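Local coordinates for toxin protein (PDB 6AQK) that probably transfers ADP-ribose to a target in the host cell as the C-terminal toxin domain of RHS2 from Yersinia entomophaga, at residues Thr102-Thr107 / Ile144-Lys149; Pro108-Ser113 / Lys159-His164; Asn191-Thr196 / Ala224-Arg229; Leu198-Glu203 / His218-Lys223. One frame throughout, in Å; residues are numbered along the deposited sequence.

Interaction 1 of 4, residues Thr102-Thr107 / Ile144-Lys149; sequences TFRGDT and IMSTAK
The ring of Phe-103 presents its edge to the backbone of Lys-149, whose O lies in the ring plane 3.6 Å from CE1, while His-164 of the adjoining strand stacks on the ring. Further along strand 101-106, the guanidinium of Arg-104 is held at its edges. NH1 gives a straight bond of 2.9 Å (164°) to Ser-146 O, which lies in the guanidinium plane. NE and NH2 grip Asp-106 side-on, NE reaching OD2 at 2.8 Å. Met-145 comes in obliquely, its CG 3.6 Å from Arg-104 CD. CG of Arg-104 stands anti to the backbone N (chi1 -180°) and the chain stays extended to NE, which carries the group across to strand 145-148. The strands cross at 116° and share one antiparallel hydrogen-bonded pair, Phe-103 with Ala-148, where Ala-148 N lies 2.6 Å from Phe-103 O. The Thr-102 and Thr-147 hydroxyls make a weak bond, and Thr-147 OG1 also bonds Val-185 O. Arg-104, the Ser-146/Thr-147 strand and Glu-184 on its partner strand 184-187 are arranged as in R-S-E ADP-ribosyltransferases and probably correspond to that motif. With NE and NH2 engaged by Asp-106 and NH1 by Ser-146, the guanidinium has little freedom to rotate.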
loop_
_atom_site.group_PDB
_atom_site.type_symbol
_atom_site.label_atom_id
_atom_site.label_comp_id
_atom_site.label_asym_id
_atom_site.label_seq_id
_atom_site.Cartn_x
_atom_site.Cartn_y
_atom_site.Cartn_z
ATOM N N THR A 102 3.142 -7.141 -10.293
ATOM C CA THR A 102 3.399 -7.424 -8.878
ATOM C C THR A 102 2.042 -7.620 -8.171
ATOM O O THR A 102 0.968 -7.500 -8.789
ATOM C CB THR A 102 4.168 -6.345 -8.183
ATOM O OG1 THR A 102 3.379 -5.138 -8.136
ATOM C CG2 THR A 102 5.445 -6.146 -8.815
ATOM N N PHE A 103 2.110 -8.073 -6.915
ATOM C CA PHE A 103 1.009 -8.514 -6.176
ATOM C C PHE A 103 1.132 -8.031 -4.783
ATOM O O PHE A 103 2.239 -7.913 -4.246
ATOM C CB PHE A 103 0.877 -10.081 -6.147
ATOM C CG PHE A 103 0.884 -10.670 -7.511
ATOM C CD1 PHE A 103 2.085 -11.018 -8.104
ATOM C CD2 PHE A 103 -0.295 -10.892 -8.179
ATOM C CE1 PHE A 103 2.112 -11.459 -9.421
ATOM C CE2 PHE A 103 -0.282 -11.392 -9.490
ATOM C CZ PHE A 103 0.937 -11.670 -10.102
ATOM N N ARG A 104 -0.015 -7.721 -4.220
ATOM C CA ARG A 104 -0.085 -7.328 -2.803
ATOM C C ARG A 104 -1.230 -7.958 -2.067
ATOM O O ARG A 104 -2.342 -7.980 -2.536
ATOM C CB ARG A 104 -0.229 -5.787 -2.711
ATOM C CG ARG A 104 -0.299 -5.298 -1.275
ATOM C CD ARG A 104 -0.298 -3.764 -1.248
ATOM N NE ARG A 104 -0.630 -3.319 0.098
ATOM C CZ ARG A 104 0.239 -3.063 1.070
ATOM N NH1 ARG A 104 1.551 -3.112 0.886
ATOM N NH2 ARG A 104 -0.217 -2.722 2.229
ATOM N N GLY A 105 -0.980 -8.347 -0.789
ATOM C CA GLY A 105 -1.980 -8.875 0.081
ATOM C C GLY A 105 -2.341 -7.835 1.109
ATOM O O GLY A 105 -1.474 -7.146 1.613
ATOM N N ASP A 106 -3.623 -7.627 1.321
ATOM C CA ASP A 106 -4.143 -6.728 2.381
ATOM C C ASP A 106 -5.277 -7.434 3.153
ATOM O O ASP A 106 -6.069 -8.243 2.624
ATOM C CB ASP A 106 -4.635 -5.350 1.826
ATOM C CG ASP A 106 -3.508 -4.279 1.709
ATOM O OD1 ASP A 106 -2.734 -4.068 2.705
ATOM O OD2 ASP A 106 -3.390 -3.679 0.614
ATOM N N THR A 107 -5.397 -7.043 4.396
ATOM C CA THR A 107 -6.510 -7.423 5.199
ATOM C C THR A 107 -7.725 -6.525 4.917
ATOM O O THR A 107 -7.615 -5.474 4.233
ATOM C CB THR A 107 -6.205 -7.310 6.710
ATOM O OG1 THR A 107 -6.230 -5.940 7.083
ATOM C CG2 THR A 107 -4.858 -7.950 7.044
ATOM N N ILE A 144 3.210 4.521 1.121
ATOM C CA ILE A 144 4.321 3.898 0.437
ATOM C C ILE A 144 3.992 2.386 0.380
ATOM O O ILE A 144 3.951 1.687 1.395
ATOM C CB ILE A 144 5.675 4.139 1.211
ATOM C CG1 ILE A 144 6.003 5.634 1.164
ATOM C CG2 ILE A 144 6.798 3.221 0.686
ATOM C CD1 ILE A 144 7.143 6.105 2.069
ATOM N N MET A 145 3.768 1.876 -0.790
ATOM C CA MET A 145 3.180 0.576 -0.905
ATOM C C MET A 145 4.191 -0.477 -1.368
ATOM O O MET A 145 4.735 -0.373 -2.466
ATOM C CB MET A 145 2.021 0.663 -1.979
ATOM C CG MET A 145 1.280 -0.638 -2.095
ATOM S SD MET A 145 0.038 -0.588 -3.393
ATOM C CE MET A 145 -1.283 -0.018 -2.402
ATOM N N SER A 146 4.310 -1.568 -0.592
ATOM C CA SER A 146 5.126 -2.703 -0.944
ATOM C C SER A 146 4.306 -3.694 -1.692
ATOM O O SER A 146 3.100 -3.783 -1.478
ATOM C CB SER A 146 5.689 -3.378 0.292
ATOM O OG SER A 146 4.628 -3.852 1.136
ATOM N N THR A 147 4.959 -4.382 -2.605
ATOM C CA THR A 147 4.316 -5.351 -3.431
ATOM C C THR A 147 5.319 -6.501 -3.621
ATOM O O THR A 147 6.487 -6.329 -3.332
ATOM C CB THR A 147 3.856 -4.751 -4.810
ATOM O OG1 THR A 147 4.974 -4.553 -5.701
ATOM C CG2 THR A 147 3.043 -3.418 -4.624
ATOM N N ALA A 148 4.841 -7.662 -4.049
ATOM C CA ALA A 148 5.683 -8.832 -4.232
ATOM C C ALA A 148 5.690 -9.259 -5.704
ATOM O O ALA A 148 4.694 -9.139 -6.356
ATOM C CB ALA A 148 5.190 -9.997 -3.423
ATOM N N LYS A 149 6.824 -9.789 -6.169
ATOM C CA LYS A 149 6.917 -10.398 -7.487
ATOM C C LYS A 149 6.096 -11.662 -7.585
ATOM O O LYS A 149 5.573 -11.949 -8.654
ATOM C CB LYS A 149 8.345 -10.754 -7.838
ATOM C CG LYS A 149 9.154 -9.526 -8.136
ATOM C CD LYS A 149 10.606 -9.855 -8.233
ATOM C CE LYS A 149 11.433 -8.581 -8.327
ATOM N NZ LYS A 149 12.844 -8.933 -8.650
HETATM O O HOH W 1 3.742 -1.088 2.178
#

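Interaction 2 of 4, residues Pro108-Ser113 / Lys159-His164; sequences PVISNS and KTIMWH
A short 3-10 turn, Pro-108 to Asn-112, leads from strand 101-106 toward helix 115-124 and packs Pro-108 and Ile-110 against the start of strand 161-167. Ile-110 and Ile-161 reach toward each other tip to tip, with Ile-110 CG1 3.8 Å from Ile-161 CD1. Past that meeting, Ile-110 and Trp-163 slide past each other in opposite directions, Ile-110 CD1 3.9 Å from Trp-163 CZ2. CG1 of Ile-110 sits between its own backbone N and carbonyl carbon (chi1 71°), which directs the branch at the strand. Pro-108 crosses Thr-160 at roughly a right angle, its CG 3.8 Å from Thr-160 CB. Within the turn, Pro-108 O accepts both Ser-111 N and Ser-111 OG, the latter at 2.6 Å. Leu-117 of helix 115-124 adds to the apolar patch, touching Ile-110 and Ile-161. No hydrogen bond joins the two segments, so the contact rests on the fit of apolar side chains, and polar groups are satisfied elsewhere: Ser-111 within its own turn, Trp-163 NE1 by Asp-106 OD2 on the neighbouring strand.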
loop_
_atom_site.group_PDB
_atom_site.type_symbol
_atom_site.label_atom_id
_atom_site.label_comp_id
_atom_site.label_asym_id
_atom_site.label_seq_id
_atom_site.Cartn_x
_atom_site.Cartn_y
_atom_site.Cartn_z
ATOM N N PRO A 108 -8.897 -6.903 5.465
ATOM C CA PRO A 108 -10.092 -6.110 5.190
ATOM C C PRO A 108 -10.029 -4.697 5.782
ATOM O O PRO A 108 -10.837 -3.899 5.422
ATOM C CB PRO A 108 -11.222 -6.952 5.819
ATOM C CG PRO A 108 -10.741 -8.333 5.599
ATOM C CD PRO A 108 -9.268 -8.277 5.893
ATOM N N VAL A 109 -9.054 -4.404 6.649
ATOM C CA VAL A 109 -8.870 -3.012 7.190
ATOM C C VAL A 109 -8.844 -1.953 6.077
ATOM O O VAL A 109 -9.207 -0.788 6.324
ATOM C CB VAL A 109 -7.540 -2.859 7.986
ATOM C CG1 VAL A 109 -7.345 -1.429 8.488
ATOM C CG2 VAL A 109 -7.543 -3.759 9.187
ATOM N N ILE A 110 -8.336 -2.293 4.887
ATOM C CA ILE A 110 -8.202 -1.308 3.835
ATOM C C ILE A 110 -9.533 -0.836 3.239
ATOM O O ILE A 110 -9.577 0.193 2.594
ATOM C CB ILE A 110 -7.181 -1.758 2.706
ATOM C CG1 ILE A 110 -7.730 -2.891 1.856
ATOM C CG2 ILE A 110 -5.773 -2.026 3.296
ATOM C CD1 ILE A 110 -7.002 -3.050 0.554
ATOM N N SER A 111 -10.617 -1.585 3.455
ATOM C CA SER A 111 -11.944 -1.117 3.078
ATOM C C SER A 111 -12.243 0.240 3.757
ATOM O O SER A 111 -12.852 1.110 3.164
ATOM C CB SER A 111 -13.000 -2.220 3.348
ATOM O OG SER A 111 -12.997 -2.577 4.718
ATOM N N ASN A 112 -11.661 0.474 4.925
ATOM C CA ASN A 112 -11.823 1.766 5.601
ATOM C C ASN A 112 -11.134 2.934 4.846
ATOM O O ASN A 112 -11.469 4.064 5.072
ATOM C CB ASN A 112 -11.334 1.649 7.095
ATOM C CG ASN A 112 -11.982 0.452 7.872
ATOM O OD1 ASN A 112 -13.041 -0.048 7.480
ATOM N ND2 ASN A 112 -11.324 -0.021 8.962
ATOM N N SER A 113 -10.159 2.679 3.961
ATOM C CA SER A 113 -9.477 3.706 3.199
ATOM C C SER A 113 -10.026 3.890 1.809
ATOM O O SER A 113 -9.683 4.847 1.178
ATOM C CB SER A 113 -7.986 3.383 2.994
ATOM O OG SER A 113 -7.299 3.331 4.193
ATOM N N LYS A 159 -3.940 -13.464 2.650
ATOM C CA LYS A 159 -4.714 -12.242 2.854
ATOM C C LYS A 159 -6.038 -12.266 2.161
ATOM O O LYS A 159 -6.167 -12.826 1.068
ATOM C CB LYS A 159 -3.923 -11.021 2.347
ATOM C CG LYS A 159 -2.621 -10.852 3.057
ATOM C CD LYS A 159 -2.821 -10.119 4.328
ATOM C CE LYS A 159 -1.491 -9.721 5.006
ATOM N NZ LYS A 159 -0.815 -10.966 5.410
ATOM N N THR A 160 -7.009 -11.607 2.776
ATOM C CA THR A 160 -8.358 -11.586 2.254
ATOM C C THR A 160 -8.447 -10.881 0.895
ATOM O O THR A 160 -9.263 -11.264 0.020
ATOM C CB THR A 160 -9.346 -11.016 3.301
ATOM O OG1 THR A 160 -9.230 -11.782 4.502
ATOM C CG2 THR A 160 -10.793 -11.049 2.816
ATOM N N ILE A 161 -7.663 -9.820 0.725
ATOM C CA ILE A 161 -7.699 -9.009 -0.493
ATOM C C ILE A 161 -6.331 -9.142 -1.156
ATOM O O ILE A 161 -5.280 -9.064 -0.509
ATOM C CB ILE A 161 -7.979 -7.526 -0.144
ATOM C CG1 ILE A 161 -9.340 -7.444 0.555
ATOM C CG2 ILE A 161 -7.934 -6.628 -1.385
ATOM C CD1 ILE A 161 -9.622 -6.180 1.299
ATOM N N MET A 162 -6.331 -9.349 -2.460
ATOM C CA MET A 162 -5.093 -9.335 -3.203
ATOM C C MET A 162 -5.206 -8.315 -4.334
ATOM O O MET A 162 -6.181 -8.301 -5.082
ATOM C CB MET A 162 -4.723 -10.688 -3.806
ATOM C CG MET A 162 -3.332 -10.713 -4.417
ATOM S SD MET A 162 -2.924 -12.207 -5.416
ATOM C CE MET A 162 -3.699 -11.693 -6.914
ATOM N N TRP A 163 -4.196 -7.483 -4.483
ATOM C CA TRP A 163 -4.071 -6.658 -5.651
ATOM C C TRP A 163 -3.204 -7.341 -6.705
ATOM O O TRP A 163 -2.202 -7.951 -6.400
ATOM C CB TRP A 163 -3.370 -5.350 -5.303
ATOM C CG TRP A 163 -3.860 -4.538 -4.150
ATOM C CD1 TRP A 163 -3.754 -4.828 -2.823
ATOM C CD2 TRP A 163 -4.461 -3.190 -4.213
ATOM N NE1 TRP A 163 -4.243 -3.791 -2.054
ATOM C CE2 TRP A 163 -4.671 -2.774 -2.870
ATOM C CE3 TRP A 163 -4.843 -2.330 -5.244
ATOM C CZ2 TRP A 163 -5.200 -1.531 -2.555
ATOM C CZ3 TRP A 163 -5.346 -1.089 -4.923
ATOM C CH2 TRP A 163 -5.558 -0.719 -3.581
ATOM N N HIS A 164 -3.590 -7.179 -7.959
ATOM C CA HIS A 164 -2.803 -7.655 -9.076
ATOM C C HIS A 164 -2.508 -6.441 -9.909
ATOM O O HIS A 164 -3.400 -5.884 -10.558
ATOM C CB HIS A 164 -3.588 -8.681 -9.885
ATOM C CG HIS A 164 -2.831 -9.218 -11.047
ATOM N ND1 HIS A 164 -3.412 -10.015 -11.997
ATOM C CD2 HIS A 164 -1.539 -9.052 -11.419
ATOM C CE1 HIS A 164 -2.502 -10.352 -12.896
ATOM N NE2 HIS A 164 -1.354 -9.785 -12.562
#

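Interaction 3 of 4, residues Asn191-Thr196 / Ala224-Arg229; sequences NRMKIT and ARMLPR
Arg-192 crosses Leu-227 at about a right angle, starting with its CB 4.1 Å from Leu-227 CB. The chain bends at chi3, nearly eclipsed at -20°, and swings the guanidinium over the leucine, so that Leu-227 CD1 lies 3.7 Å above one face, offset toward the rim. NE passes 3.8 Å from Pro-228 O, and at the edge NH1 gives that oxygen a weak bond of 3.3 Å, while NH2 turns to Glu-138 of strand 131-140 in a salt bridge. Strands 192-200 and 220-226 pair antiparallel in the central mixed sheet. Lys-194 and Arg-225 form the hydrogen-bonded pair, with Arg-225 N 2.9 Å from Lys-194 O. Leu-227 N extends the pairing to Arg-192 O at 3.0 Å. On one face Met-193 and Met-226 lie side by side, Met-193 CE 3.8 Å from Met-226 SD, and Asn-191 crosses Met-226 with ND2 3.3 Å from SD. Two waters bridge Asn-191 OD1 and Leu-227 O, one only weakly at the Leu-227 end while it also takes the N-H of Arg-192. The other face holds the aliphatic parts of Lys-194 and Arg-225, pointing the same way. Their like charges are answered by separate acids, Asp-136 for the lysine, Asp-166 and Glu-168 for the arginine. This part of the sheet has a sulfur-rich apolar side and a salt-bridged side, with repulsion between the two bases probably muted.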
loop_
_atom_site.group_PDB
_atom_site.type_symbol
_atom_site.label_atom_id
_atom_site.label_comp_id
_atom_site.label_asym_id
_atom_site.label_seq_id
_atom_site.Cartn_x
_atom_site.Cartn_y
_atom_site.Cartn_z
ATOM N N ASN A 191 1.843 7.518 -5.436
ATOM C CA ASN A 191 1.933 6.770 -6.671
ATOM C C ASN A 191 0.567 6.740 -7.346
ATOM O O ASN A 191 -0.449 6.482 -6.692
ATOM C CB ASN A 191 2.399 5.355 -6.351
ATOM C CG ASN A 191 2.503 4.482 -7.564
ATOM O OD1 ASN A 191 3.253 4.812 -8.460
ATOM N ND2 ASN A 191 1.752 3.364 -7.589
ATOM N N ARG A 192 0.567 6.974 -8.653
ATOM C CA ARG A 192 -0.648 6.952 -9.438
ATOM C C ARG A 192 -0.965 5.571 -9.920
ATOM O O ARG A 192 -0.126 4.911 -10.523
ATOM C CB ARG A 192 -0.521 7.917 -10.655
ATOM C CG ARG A 192 -0.539 9.383 -10.208
ATOM C CD ARG A 192 -0.445 10.438 -11.310
ATOM N NE ARG A 192 0.101 9.894 -12.543
ATOM C CZ ARG A 192 -0.557 9.703 -13.696
ATOM N NH1 ARG A 192 0.098 9.199 -14.726
ATOM N NH2 ARG A 192 -1.845 10.028 -13.861
ATOM N N MET A 193 -2.201 5.175 -9.705
ATOM C CA MET A 193 -2.707 3.897 -10.203
ATOM C C MET A 193 -4.124 4.067 -10.774
ATOM O O MET A 193 -4.872 4.970 -10.398
ATOM C CB MET A 193 -2.676 2.835 -9.129
ATOM C CG MET A 193 -3.598 3.022 -7.956
ATOM S SD MET A 193 -3.596 1.614 -6.770
ATOM C CE MET A 193 -1.897 1.648 -6.267
ATOM N N LYS A 194 -4.473 3.168 -11.670
ATOM C CA LYS A 194 -5.787 3.138 -12.290
ATOM C C LYS A 194 -6.431 1.818 -11.923
ATOM O O LYS A 194 -5.864 0.807 -12.280
ATOM C CB LYS A 194 -5.622 3.278 -13.791
ATOM C CG LYS A 194 -6.920 3.258 -14.574
ATOM C CD LYS A 194 -6.490 3.212 -16.031
ATOM C CE LYS A 194 -7.607 2.914 -17.014
ATOM N NZ LYS A 194 -8.334 4.184 -17.279
ATOM N N ILE A 195 -7.505 1.866 -11.143
ATOM C CA ILE A 195 -8.240 0.667 -10.761
ATOM C C ILE A 195 -9.039 0.286 -12.006
ATOM O O ILE A 195 -9.854 1.101 -12.506
ATOM C CB ILE A 195 -9.205 0.882 -9.607
ATOM C CG1 ILE A 195 -8.505 1.568 -8.402
ATOM C CG2 ILE A 195 -9.857 -0.464 -9.191
ATOM C CD1 ILE A 195 -7.262 0.868 -7.926
ATOM N N THR A 196 -8.837 -0.942 -12.479
ATOM C CA THR A 196 -9.597 -1.394 -13.618
ATOM C C THR A 196 -10.665 -2.416 -13.342
ATOM O O THR A 196 -11.601 -2.551 -14.154
ATOM C CB THR A 196 -8.693 -1.911 -14.735
ATOM O OG1 THR A 196 -8.013 -3.077 -14.280
ATOM C CG2 THR A 196 -7.632 -0.851 -15.040
ATOM N N ALA A 224 -5.313 -3.378 -10.999
ATOM C CA ALA A 224 -4.917 -2.010 -11.199
ATOM C C ALA A 224 -3.659 -1.902 -12.021
ATOM O O ALA A 224 -2.846 -2.829 -12.073
ATOM C CB ALA A 224 -4.701 -1.345 -9.856
ATOM N N ARG A 225 -3.475 -0.739 -12.656
ATOM C CA ARG A 225 -2.315 -0.435 -13.440
ATOM C C ARG A 225 -1.512 0.562 -12.738
ATOM O O ARG A 225 -2.070 1.531 -12.228
ATOM C CB ARG A 225 -2.723 0.152 -14.785
ATOM C CG ARG A 225 -3.798 -0.651 -15.496
ATOM C CD ARG A 225 -4.260 -0.020 -16.835
ATOM N NE ARG A 225 -3.188 0.166 -17.812
ATOM C CZ ARG A 225 -2.575 -0.806 -18.500
ATOM N NH1 ARG A 225 -2.892 -2.082 -18.321
ATOM N NH2 ARG A 225 -1.616 -0.498 -19.374
ATOM N N MET A 226 -0.205 0.318 -12.652
ATOM C CA MET A 226 0.700 1.335 -12.039
ATOM C C MET A 226 1.127 2.268 -13.195
ATOM O O MET A 226 1.606 1.809 -14.187
ATOM C CB MET A 226 1.880 0.650 -11.389
ATOM C CG MET A 226 1.471 -0.321 -10.288
ATOM S SD MET A 226 0.631 0.568 -8.962
ATOM C CE MET A 226 1.290 -0.212 -7.484
ATOM N N LEU A 227 0.886 3.549 -13.043
ATOM C CA LEU A 227 1.027 4.534 -14.140
ATOM C C LEU A 227 2.373 5.221 -14.057
ATOM O O LEU A 227 2.979 5.244 -12.971
ATOM C CB LEU A 227 -0.060 5.611 -14.025
ATOM C CG LEU A 227 -1.523 5.108 -13.953
ATOM C CD1 LEU A 227 -2.557 6.223 -13.789
ATOM C CD2 LEU A 227 -1.815 4.258 -15.167
ATOM N N PRO A 228 2.811 5.811 -15.193
ATOM C CA PRO A 228 4.119 6.429 -15.251
ATOM C C PRO A 228 4.223 7.573 -14.313
ATOM O O PRO A 228 3.198 8.211 -13.988
ATOM C CB PRO A 228 4.301 6.837 -16.717
ATOM C CG PRO A 228 3.323 6.032 -17.486
ATOM C CD PRO A 228 2.188 5.703 -16.539
ATOM N N ARG A 229 5.469 7.779 -13.880
ATOM C CA ARG A 229 5.836 8.517 -12.655
ATOM C C ARG A 229 5.517 10.025 -12.692
ATOM O O ARG A 229 5.339 10.610 -13.764
ATOM C CB ARG A 229 7.347 8.265 -12.346
HETATM O O HOH W 2 3.747 3.628 -10.826
HETATM O O HOH W 3 3.091 7.071 -10.189
#

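Interaction 4 of 4, residues Leu198-Glu203 / His218-Lys223; sequences LQYLPE and HRYIIK
Arg-219 doubles back through chi2 (-80°) and chi3 (66°), bringing its guanidinium against the Leu-201 to Glu-203 backbone, just beyond the antiparallel pairing of strands 192-200 and 220-226 in the central sheet. Leu-201 O sits at its edge, in plane and 2.7 Å from NE, and Glu-203 CA lies over one face, offset toward the rim. NH1 makes a weak bond to Pro-202 O, and NH2 bonds Thr-216 O. Glu-203 OE1 stands 3.9 Å from Arg-219 NH2, a long salt bridge, the poorly ordered carboxylate lying well out of the guanidinium plane, so no N-H points at it. In the strands, Gln-199 and Ile-221 bond through both N-H groups, each N 2.9 Å from the other residue's O, and Leu-201 N continues the pairing to Arg-219 O at 2.8 Å. Leu-198, Tyr-200 and Tyr-220 meet helix 115-124. The two tyrosine rings cross obliquely, planes at 42°, and Tyr-200 OH bonds Lys-127 O. On the reverse side, Leu-201 CD1 rests 3.8 Å from Ile-221 CG1.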
loop_
_atom_site.group_PDB
_atom_site.type_symbol
_atom_site.label_atom_id
_atom_site.label_comp_id
_atom_site.label_asym_id
_atom_site.label_seq_id
_atom_site.Cartn_x
_atom_site.Cartn_y
_atom_site.Cartn_z
ATOM N N LEU A 198 -12.747 -4.918 -9.987
ATOM C CA LEU A 198 -12.863 -5.561 -8.669
ATOM C C LEU A 198 -13.506 -6.879 -8.912
ATOM O O LEU A 198 -14.465 -6.944 -9.719
ATOM C CB LEU A 198 -13.723 -4.792 -7.728
ATOM C CG LEU A 198 -13.343 -3.336 -7.630
ATOM C CD1 LEU A 198 -14.401 -2.678 -6.769
ATOM C CD2 LEU A 198 -11.901 -3.195 -7.109
ATOM N N GLN A 199 -12.946 -7.920 -8.309
ATOM C CA GLN A 199 -13.542 -9.293 -8.367
ATOM C C GLN A 199 -13.820 -9.868 -7.000
ATOM O O GLN A 199 -13.001 -9.753 -6.062
ATOM C CB GLN A 199 -12.643 -10.304 -9.020
ATOM C CG GLN A 199 -12.145 -9.940 -10.386
ATOM C CD GLN A 199 -11.205 -11.024 -10.979
ATOM O OE1 GLN A 199 -10.386 -10.678 -11.768
ATOM N NE2 GLN A 199 -11.359 -12.361 -10.575
ATOM N N TYR A 200 -14.935 -10.584 -6.904
ATOM C CA TYR A 200 -15.287 -11.302 -5.703
ATOM C C TYR A 200 -15.178 -12.801 -5.967
ATOM O O TYR A 200 -15.596 -13.319 -7.015
ATOM C CB TYR A 200 -16.728 -10.966 -5.256
ATOM C CG TYR A 200 -17.279 -11.954 -4.269
ATOM C CD1 TYR A 200 -16.781 -12.025 -2.954
ATOM C CD2 TYR A 200 -18.269 -12.864 -4.644
ATOM C CE1 TYR A 200 -17.298 -12.942 -2.024
ATOM C CE2 TYR A 200 -18.779 -13.781 -3.735
ATOM C CZ TYR A 200 -18.314 -13.824 -2.441
ATOM O OH TYR A 200 -18.815 -14.742 -1.581
ATOM N N LEU A 201 -14.661 -13.481 -4.979
ATOM C CA LEU A 201 -14.368 -14.907 -5.069
ATOM C C LEU A 201 -15.008 -15.591 -3.884
ATOM O O LEU A 201 -14.530 -15.497 -2.716
ATOM C CB LEU A 201 -12.849 -15.152 -5.111
ATOM C CG LEU A 201 -12.033 -14.742 -6.362
ATOM C CD1 LEU A 201 -10.544 -14.886 -6.069
ATOM C CD2 LEU A 201 -12.405 -15.485 -7.641
ATOM N N PRO A 202 -16.082 -16.342 -4.128
ATOM C CA PRO A 202 -16.573 -17.196 -3.014
ATOM C C PRO A 202 -15.526 -18.133 -2.364
ATOM O O PRO A 202 -14.477 -18.411 -2.912
ATOM C CB PRO A 202 -17.702 -18.042 -3.676
ATOM C CG PRO A 202 -18.057 -17.318 -4.935
ATOM C CD PRO A 202 -16.816 -16.558 -5.379
ATOM N N GLU A 203 -15.821 -18.598 -1.177
ATOM C CA GLU A 203 -15.059 -19.671 -0.519
ATOM C C GLU A 203 -14.744 -20.828 -1.435
ATOM O O GLU A 203 -15.571 -21.229 -2.234
ATOM C CB GLU A 203 -15.850 -20.234 0.669
ATOM C CG GLU A 203 -15.943 -19.328 1.880
ATOM C CD GLU A 203 -14.617 -19.125 2.582
ATOM O OE1 GLU A 203 -13.672 -19.926 2.375
ATOM O OE2 GLU A 203 -14.521 -18.144 3.340
ATOM N N HIS A 218 -8.010 -15.553 -0.896
ATOM C CA HIS A 218 -8.474 -14.217 -1.280
ATOM C C HIS A 218 -9.994 -14.258 -1.561
ATOM O O HIS A 218 -10.468 -15.002 -2.396
ATOM C CB HIS A 218 -7.738 -13.733 -2.558
ATOM C CG HIS A 218 -6.262 -13.940 -2.522
ATOM N ND1 HIS A 218 -5.501 -13.600 -1.424
ATOM C CD2 HIS A 218 -5.397 -14.457 -3.434
ATOM C CE1 HIS A 218 -4.239 -13.907 -1.653
ATOM N NE2 HIS A 218 -4.147 -14.444 -2.862
ATOM N N ARG A 219 -10.748 -13.405 -0.922
ATOM C CA ARG A 219 -12.147 -13.168 -1.305
ATOM C C ARG A 219 -12.291 -12.044 -2.321
ATOM O O ARG A 219 -13.318 -11.950 -2.990
ATOM C CB ARG A 219 -13.037 -12.926 -0.035
ATOM C CG ARG A 219 -12.876 -14.005 1.057
ATOM C CD ARG A 219 -13.697 -15.275 0.747
ATOM N NE ARG A 219 -13.321 -16.070 -0.427
ATOM C CZ ARG A 219 -12.328 -16.977 -0.462
ATOM N NH1 ARG A 219 -12.061 -17.614 -1.588
ATOM N NH2 ARG A 219 -11.549 -17.233 0.596
ATOM N N TYR A 220 -11.322 -11.132 -2.397
ATOM C CA TYR A 220 -11.408 -9.966 -3.271
ATOM C C TYR A 220 -10.070 -9.744 -4.005
ATOM O O TYR A 220 -9.000 -9.850 -3.406
ATOM C CB TYR A 220 -11.726 -8.671 -2.496
ATOM C CG TYR A 220 -13.047 -8.815 -1.854
ATOM C CD1 TYR A 220 -14.190 -8.636 -2.604
ATOM C CD2 TYR A 220 -13.163 -9.276 -0.552
ATOM C CE1 TYR A 220 -15.439 -8.850 -2.059
ATOM C CE2 TYR A 220 -14.420 -9.526 0.030
ATOM C CZ TYR A 220 -15.555 -9.309 -0.761
ATOM O OH TYR A 220 -16.848 -9.525 -0.298
ATOM N N ILE A 221 -10.184 -9.492 -5.302
ATOM C CA ILE A 221 -9.080 -9.121 -6.160
ATOM C C ILE A 221 -9.271 -7.722 -6.705
ATOM O O ILE A 221 -10.320 -7.382 -7.290
ATOM C CB ILE A 221 -8.892 -10.088 -7.347
ATOM C CG1 ILE A 221 -8.907 -11.572 -6.864
ATOM C CG2 ILE A 221 -7.600 -9.724 -8.109
ATOM C CD1 ILE A 221 -7.763 -12.023 -5.933
ATOM N N ILE A 222 -8.269 -6.902 -6.483
ATOM C CA ILE A 222 -8.231 -5.575 -7.098
ATOM C C ILE A 222 -7.216 -5.629 -8.227
ATOM O O ILE A 222 -6.068 -5.800 -7.998
ATOM C CB ILE A 222 -7.866 -4.480 -6.103
ATOM C CG1 ILE A 222 -8.764 -4.546 -4.855
ATOM C CG2 ILE A 222 -7.928 -3.154 -6.810
ATOM C CD1 ILE A 222 -8.253 -3.636 -3.746
ATOM N N LYS A 223 -7.657 -5.434 -9.471
ATOM C CA LYS A 223 -6.773 -5.256 -10.605
ATOM C C LYS A 223 -6.572 -3.759 -10.852
ATOM O O LYS A 223 -7.527 -3.005 -10.954
ATOM C CB LYS A 223 -7.394 -5.864 -11.868
ATOM C CG LYS A 223 -7.605 -7.362 -11.692
ATOM C CD LYS A 223 -7.918 -8.112 -12.981
ATOM C CE LYS A 223 -6.729 -8.214 -13.924
ATOM N NZ LYS A 223 -7.257 -8.734 -15.237
#

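Interactions 3 and 4 hold the same two strands, 192-200 and 220-226, with 4 nested inside the loop that 3 closes; Thr-196 N to Lys-223 O carries the pairing between them. Interaction 2 sets a turn on strand 161-167, the neighbour of 220-226, and interaction 1 lies at outer strand 101-106 where it meets the second, two-stranded sheet. Interactions 1 and 4 are largely buried, 2 and 3 partly so. Apolar packing alone makes interaction 2, and regular backbone pairing dominates 3 and 4. Arginine to backbone oxygen recurs in 1, 3 and 4, strong in 1 and 4 and weak in 3. Trp-163 ties 1 to 2 through Asp-106, and Met-145 touches the methionines of 3.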